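Local coordinates for Tat-secreted protein Rv2525c (Mycobacterium tuberculosis, PDB 4PMQ) that may act as a peptidoglycan hydrolase with glycosidase activity, and displays esterase activity in vitro toward p-nitrophenyl esters with a preference for the butyrate, at residues S128-V132 against I133-R137; S114-Q117 against Y118-I122. All coordinates share one frame; numbering follows the deposited sequence.

Interaction 1 (S128-V132 against I133-R137); sequences SWESV and IGHQR. With TLA (L(+)-tartaric acid), chain C.
Ile133 lays its CD1 methyl against the rim of the Trp129 indole, 3.6 Å from CE3 in the ring plane, the two side chains pointing the same way. CG1 of Ile133 sits between the backbone N and the carbonyl carbon (chi1 64°), which brings it to 3.4 Å from Trp129 O and carries CD1 to the indole. This is the tight side: Ile105 touches both side chains from strand 105-108, and the large, flat indole spans helix 79-96 and that strand, its NE1 bonded to Tyr125 OH. Here helix 115-133 of a domain assigned to the TIM-barrel glycoside hydrolase-like families ends and leads through a 3-10 turn, 135-137, to strand 138-142. Ile133 N makes a nearly straight bond of 3.0 Å to Trp129 O, which also accepts from Val132 N, whereas Gly134 N reaches Glu130 O weakly. Gly134 breaks the helix with a phi of 103°, suiting glycine, since a CB would press on the preceding carbonyl oxygen. The looser, outer side is polar. The extended Glu130 chain reaches the His135 ring, whose ND1 donates in its own plane to OE2, 2.7 Å away, from above a carboxylate turned 84° to the imidazole; Gly156 N grips the same oxygen. Tartrate, probably from the crystallisation liquor, gives O3 to Val132 O and O2 to Ile133 O; Arg137, anchored by NE on Ala103 O, donates NH1 from the guanidinium edge to that O2 at 2.8 Å.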
loop_
_atom_site.group_PDB
_atom_site.type_symbol
_atom_site.label_atom_id
_atom_site.label_comp_id
_atom_site.label_asym_id
_atom_site.label_seq_id
_atom_site.Cartn_x
_atom_site.Cartn_y
_atom_site.Cartn_z
ATOM N N SER A 128 -7.918 -9.996 -10.361
ATOM C CA SER A 128 -8.048 -8.897 -11.344
ATOM C C SER A 128 -6.826 -8.004 -11.323
ATOM O O SER A 128 -6.343 -7.609 -12.393
ATOM C CB SER A 128 -9.296 -8.068 -11.081
ATOM O OG SER A 128 -10.420 -8.764 -11.574
ATOM N N TRP A 129 -6.288 -7.688 -10.109
ATOM C CA TRP A 129 -5.053 -6.922 -10.037
ATOM C C TRP A 129 -3.949 -7.663 -10.804
ATOM O O TRP A 129 -3.246 -7.038 -11.600
ATOM C CB TRP A 129 -4.644 -6.672 -8.583
ATOM C CG TRP A 129 -5.253 -5.422 -8.031
ATOM C CD1 TRP A 129 -6.483 -5.282 -7.460
ATOM C CD2 TRP A 129 -4.654 -4.115 -8.032
ATOM N NE1 TRP A 129 -6.678 -3.970 -7.066
ATOM C CE2 TRP A 129 -5.588 -3.226 -7.439
ATOM C CE3 TRP A 129 -3.431 -3.605 -8.494
ATOM C CZ2 TRP A 129 -5.302 -1.868 -7.232
ATOM C CZ3 TRP A 129 -3.149 -2.255 -8.296
ATOM C CH2 TRP A 129 -4.070 -1.408 -7.659
ATOM N N GLU A 130 -3.828 -9.006 -10.596
ATOM C CA GLU A 130 -2.806 -9.789 -11.318
ATOM C C GLU A 130 -3.031 -9.766 -12.839
ATOM O O GLU A 130 -2.064 -9.791 -13.607
ATOM C CB GLU A 130 -2.827 -11.228 -10.847
ATOM C CG GLU A 130 -2.408 -11.333 -9.371
ATOM C CD GLU A 130 -2.084 -12.775 -9.012
ATOM O OE1 GLU A 130 -2.639 -13.681 -9.668
ATOM O OE2 GLU A 130 -1.262 -13.002 -8.096
ATOM N N SER A 131 -4.289 -9.726 -13.260
ATOM C CA SER A 131 -4.606 -9.715 -14.676
ATOM C C SER A 131 -4.314 -8.371 -15.304
ATOM O O SER A 131 -4.223 -8.306 -16.527
ATOM C CB SER A 131 -6.065 -10.079 -14.917
ATOM O OG SER A 131 -6.281 -10.224 -16.321
ATOM N N VAL A 132 -4.243 -7.301 -14.511
ATOM C CA VAL A 132 -4.020 -5.978 -15.089
ATOM C C VAL A 132 -2.531 -5.648 -15.071
ATOM O O VAL A 132 -1.973 -5.327 -16.144
ATOM C CB VAL A 132 -4.846 -4.902 -14.343
ATOM C CG1 VAL A 132 -4.445 -3.496 -14.797
ATOM C CG2 VAL A 132 -6.351 -5.135 -14.557
ATOM N N ILE A 133 -1.893 -5.717 -13.869
ATOM C CA ILE A 133 -0.471 -5.352 -13.774
ATOM C C ILE A 133 0.483 -6.567 -13.671
ATOM O O ILE A 133 1.699 -6.380 -13.799
ATOM C CB ILE A 133 -0.244 -4.361 -12.600
ATOM C CG1 ILE A 133 -0.570 -5.005 -11.228
ATOM C CG2 ILE A 133 -1.028 -3.068 -12.824
ATOM C CD1 ILE A 133 -0.244 -4.014 -10.045
ATOM N N GLY A 134 -0.052 -7.781 -13.479
ATOM C CA GLY A 134 0.785 -8.975 -13.396
ATOM C C GLY A 134 0.987 -9.485 -11.985
ATOM O O GLY A 134 1.046 -8.702 -11.043
ATOM N N HIS A 135 1.123 -10.819 -11.844
ATOM C CA HIS A 135 1.395 -11.467 -10.570
ATOM C C HIS A 135 2.605 -10.813 -9.878
ATOM O O HIS A 135 2.530 -10.493 -8.682
ATOM C CB HIS A 135 1.668 -12.953 -10.810
ATOM C CG HIS A 135 2.129 -13.678 -9.580
ATOM N ND1 HIS A 135 1.245 -13.988 -8.560
ATOM C CD2 HIS A 135 3.350 -14.179 -9.276
ATOM C CE1 HIS A 135 1.962 -14.628 -7.643
ATOM N NE2 HIS A 135 3.233 -14.777 -8.033
ATOM N N GLN A 136 3.712 -10.631 -10.623
ATOM C CA GLN A 136 4.948 -10.085 -10.034
ATOM C C GLN A 136 4.777 -8.649 -9.479
ATOM O O GLN A 136 5.536 -8.253 -8.590
ATOM C CB GLN A 136 6.088 -10.129 -11.053
ATOM C CG GLN A 136 6.701 -11.521 -11.120
ATOM C CD GLN A 136 7.964 -11.571 -11.961
ATOM O OE1 GLN A 136 8.868 -10.742 -11.833
ATOM N NE2 GLN A 136 8.076 -12.575 -12.807
ATOM N N ARG A 137 3.781 -7.898 -9.980
ATOM C CA ARG A 137 3.554 -6.521 -9.542
ATOM C C ARG A 137 2.445 -6.395 -8.509
ATOM O O ARG A 137 2.190 -5.296 -8.044
ATOM C CB ARG A 137 3.170 -5.629 -10.743
ATOM C CG ARG A 137 4.285 -5.418 -11.750
ATOM C CD ARG A 137 3.874 -4.281 -12.698
ATOM N NE ARG A 137 3.935 -2.981 -12.011
ATOM C CZ ARG A 137 3.350 -1.868 -12.451
ATOM N NH1 ARG A 137 2.586 -1.895 -13.535
ATOM N NH2 ARG A 137 3.490 -0.729 -11.782
HETATM O O1 TLA C . 2.936 -5.811 -16.930
HETATM O O11 TLA C . 3.276 -4.508 -18.713
HETATM C C1 TLA C . 2.860 -4.742 -17.487
HETATM C C2 TLA C . 2.267 -3.536 -16.769
HETATM O O2 TLA C . 1.911 -3.890 -15.444
HETATM C C3 TLA C . 1.033 -3.003 -17.505
HETATM O O3 TLA C . 0.069 -4.030 -17.682
HETATM C C4 TLA C . 0.469 -1.829 -16.714
HETATM O O4 TLA C . -0.738 -2.006 -16.262
HETATM O O41 TLA C . 1.115 -0.801 -16.568
#

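Interaction 2 (S114-Q117 against Y118-I122); sequences SYEQ and YKNQI
The chain of Glu116 leaves CB with CG opposite the backbone N (chi1 177°), then turns about the CB-CG bond (chi2 -85°), a fold that swings its carboxylate along the helix to the amide of Asn120, one turn on. These residues form the first turns of helix 115-133, the helix of a beta-alpha-beta crossover between strands 105-108 and 138-142, and they open with a capping box. Ser114, short enough to fold back, accepts from Gln117 N at OG (3.0 Å), while Gln117 OE1 returns the favour to Ser114 N. Both bonds use backbone N-H groups that the start of a helix cannot pair internally, and glutamine is long enough to reach back to the N-cap. Asn120 ND2 donates to Glu116 OE2 at 2.8 Å, arriving on the anti side and close to the carboxylate plane, although the two flat groups are turned 60° apart; the short asparagine side chain holds its N-H donor close to the helix, where the bent glutamate can meet it. A water also donates to OE2 and, weakly, to Gln121 OE1; a second water joins that OE1 to Gln117 NE2, so the polar flank is laced together by solvent. Gln121 NE2 is held by Leu77 O.

On another flank, Tyr115 CE1 lies 4.2 Å from Tyr118 CD2, an oblique apolar contact. Both rings also meet Trp149, and the buried Tyr118 pairs its hydroxyl with Asp153, the phenol thus combining a broad apolar body with a polar end. The backbone begins in regular fashion, with a nearly straight bond from Lys119 N to Tyr115 O. It then widens into a pi-type turn: Gln117 O accepts both Gln121 N, at 2.9 Å, and Ile122 N, at 3.1 Å.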
loop_
_atom_site.group_PDB
_atom_site.type_symbol
_atom_site.label_atom_id
_atom_site.label_comp_id
_atom_site.label_asym_id
_atom_site.label_seq_id
_atom_site.Cartn_x
_atom_site.Cartn_y
_atom_site.Cartn_z
ATOM N N SER A 114 -13.542 -12.376 6.892
ATOM C CA SER A 114 -13.768 -13.796 7.111
ATOM C C SER A 114 -13.217 -14.580 5.922
ATOM O O SER A 114 -13.055 -14.009 4.820
ATOM C CB SER A 114 -15.257 -14.076 7.221
ATOM O OG SER A 114 -15.848 -13.759 5.960
ATOM N N TYR A 115 -13.071 -15.922 6.092
ATOM C CA TYR A 115 -12.641 -16.773 4.984
ATOM C C TYR A 115 -13.683 -16.695 3.829
ATOM O O TYR A 115 -13.308 -16.686 2.651
ATOM C CB TYR A 115 -12.450 -18.217 5.473
ATOM C CG TYR A 115 -11.946 -19.122 4.380
ATOM C CD1 TYR A 115 -10.624 -19.059 3.953
ATOM C CD2 TYR A 115 -12.776 -20.081 3.805
ATOM C CE1 TYR A 115 -10.163 -19.864 2.910
ATOM C CE2 TYR A 115 -12.313 -20.931 2.801
ATOM C CZ TYR A 115 -11.007 -20.816 2.352
ATOM O OH TYR A 115 -10.545 -21.644 1.356
ATOM N N GLU A 116 -14.980 -16.576 4.176
ATOM C CA GLU A 116 -16.021 -16.443 3.157
ATOM C C GLU A 116 -15.801 -15.178 2.307
ATOM O O GLU A 116 -15.943 -15.237 1.079
ATOM C CB GLU A 116 -17.403 -16.414 3.851
ATOM C CG GLU A 116 -18.587 -16.216 2.933
ATOM C CD GLU A 116 -18.879 -14.759 2.621
ATOM O OE1 GLU A 116 -18.744 -13.920 3.542
ATOM O OE2 GLU A 116 -19.269 -14.451 1.471
ATOM N N GLN A 117 -15.457 -14.039 2.949
ATOM C CA GLN A 117 -15.228 -12.777 2.214
ATOM C C GLN A 117 -13.989 -12.900 1.355
ATOM O O GLN A 117 -13.987 -12.470 0.212
ATOM C CB GLN A 117 -15.114 -11.601 3.191
ATOM C CG GLN A 117 -16.488 -11.268 3.781
ATOM C CD GLN A 117 -16.365 -10.274 4.913
ATOM O OE1 GLN A 117 -15.404 -10.294 5.700
ATOM N NE2 GLN A 117 -17.335 -9.384 5.001
ATOM N N TYR A 118 -12.960 -13.533 1.887
ATOM C CA TYR A 118 -11.703 -13.728 1.152
ATOM C C TYR A 118 -11.952 -14.558 -0.118
ATOM O O TYR A 118 -11.633 -14.112 -1.232
ATOM C CB TYR A 118 -10.684 -14.417 2.070
ATOM C CG TYR A 118 -9.468 -14.884 1.283
ATOM C CD1 TYR A 118 -8.494 -13.977 0.854
ATOM C CD2 TYR A 118 -9.307 -16.226 0.939
ATOM C CE1 TYR A 118 -7.409 -14.393 0.070
ATOM C CE2 TYR A 118 -8.236 -16.647 0.155
ATOM C CZ TYR A 118 -7.301 -15.722 -0.298
ATOM O OH TYR A 118 -6.228 -16.151 -1.042
ATOM N N LYS A 119 -12.529 -15.759 0.043
ATOM C CA LYS A 119 -12.750 -16.652 -1.101
ATOM C C LYS A 119 -13.741 -16.083 -2.118
ATOM O O LYS A 119 -13.546 -16.246 -3.334
ATOM C CB LYS A 119 -13.229 -18.026 -0.619
ATOM C CG LYS A 119 -13.290 -19.092 -1.707
ATOM C CD LYS A 119 -11.887 -19.621 -2.111
ATOM C CE LYS A 119 -11.848 -20.206 -3.511
ATOM N NZ LYS A 119 -12.882 -21.258 -3.724
ATOM N N ASN A 120 -14.814 -15.467 -1.638
ATOM C CA ASN A 120 -15.850 -15.005 -2.561
ATOM C C ASN A 120 -15.584 -13.648 -3.199
ATOM O O ASN A 120 -16.100 -13.395 -4.302
ATOM C CB ASN A 120 -17.193 -14.968 -1.852
ATOM C CG ASN A 120 -17.721 -16.335 -1.448
ATOM O OD1 ASN A 120 -17.404 -17.351 -2.080
ATOM N ND2 ASN A 120 -18.662 -16.360 -0.471
ATOM N N GLN A 121 -14.866 -12.759 -2.501
ATOM C CA GLN A 121 -14.670 -11.391 -3.012
ATOM C C GLN A 121 -13.187 -11.014 -3.191
ATOM O O GLN A 121 -12.795 -10.486 -4.243
ATOM C CB GLN A 121 -15.347 -10.394 -2.055
ATOM C CG GLN A 121 -16.899 -10.571 -2.031
ATOM C CD GLN A 121 -17.597 -9.815 -0.915
ATOM O OE1 GLN A 121 -17.659 -10.281 0.231
ATOM N NE2 GLN A 121 -18.216 -8.666 -1.236
ATOM N N ILE A 122 -12.361 -11.245 -2.168
ATOM C CA ILE A 122 -10.946 -10.809 -2.236
ATOM C C ILE A 122 -10.144 -11.606 -3.287
ATOM O O ILE A 122 -9.348 -10.997 -3.988
ATOM C CB ILE A 122 -10.274 -10.866 -0.842
ATOM C CG1 ILE A 122 -11.005 -9.882 0.090
ATOM C CG2 ILE A 122 -8.767 -10.509 -0.968
ATOM C CD1 ILE A 122 -10.612 -10.038 1.592
HETATM O O HOH W 1 -19.460 -12.408 -0.150
HETATM O O HOH W 2 -18.957 -8.711 2.485
#

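Both interactions belong to helix 115-133: interaction 2 opens it and interaction 1 closes it, their centres 19 Å apart and their nearest atoms about 7 Å apart without touching. Neither is a true core contact. Interaction 1 is largely at the surface, although Trp129 is buried, and interaction 2 is partly buried through Tyr118 and Ile122. Their chemistry follows the helix ends. At the N-terminal end, side chains satisfy backbone N-H groups and waters bridge the amides and carboxylate; at the C-terminal end, a glycine breaks the helix, the His135-Glu130 bond ties the turn back to it, and the carbonyls of Val132 and Ile133 accept hydroxyls from a bound tartrate.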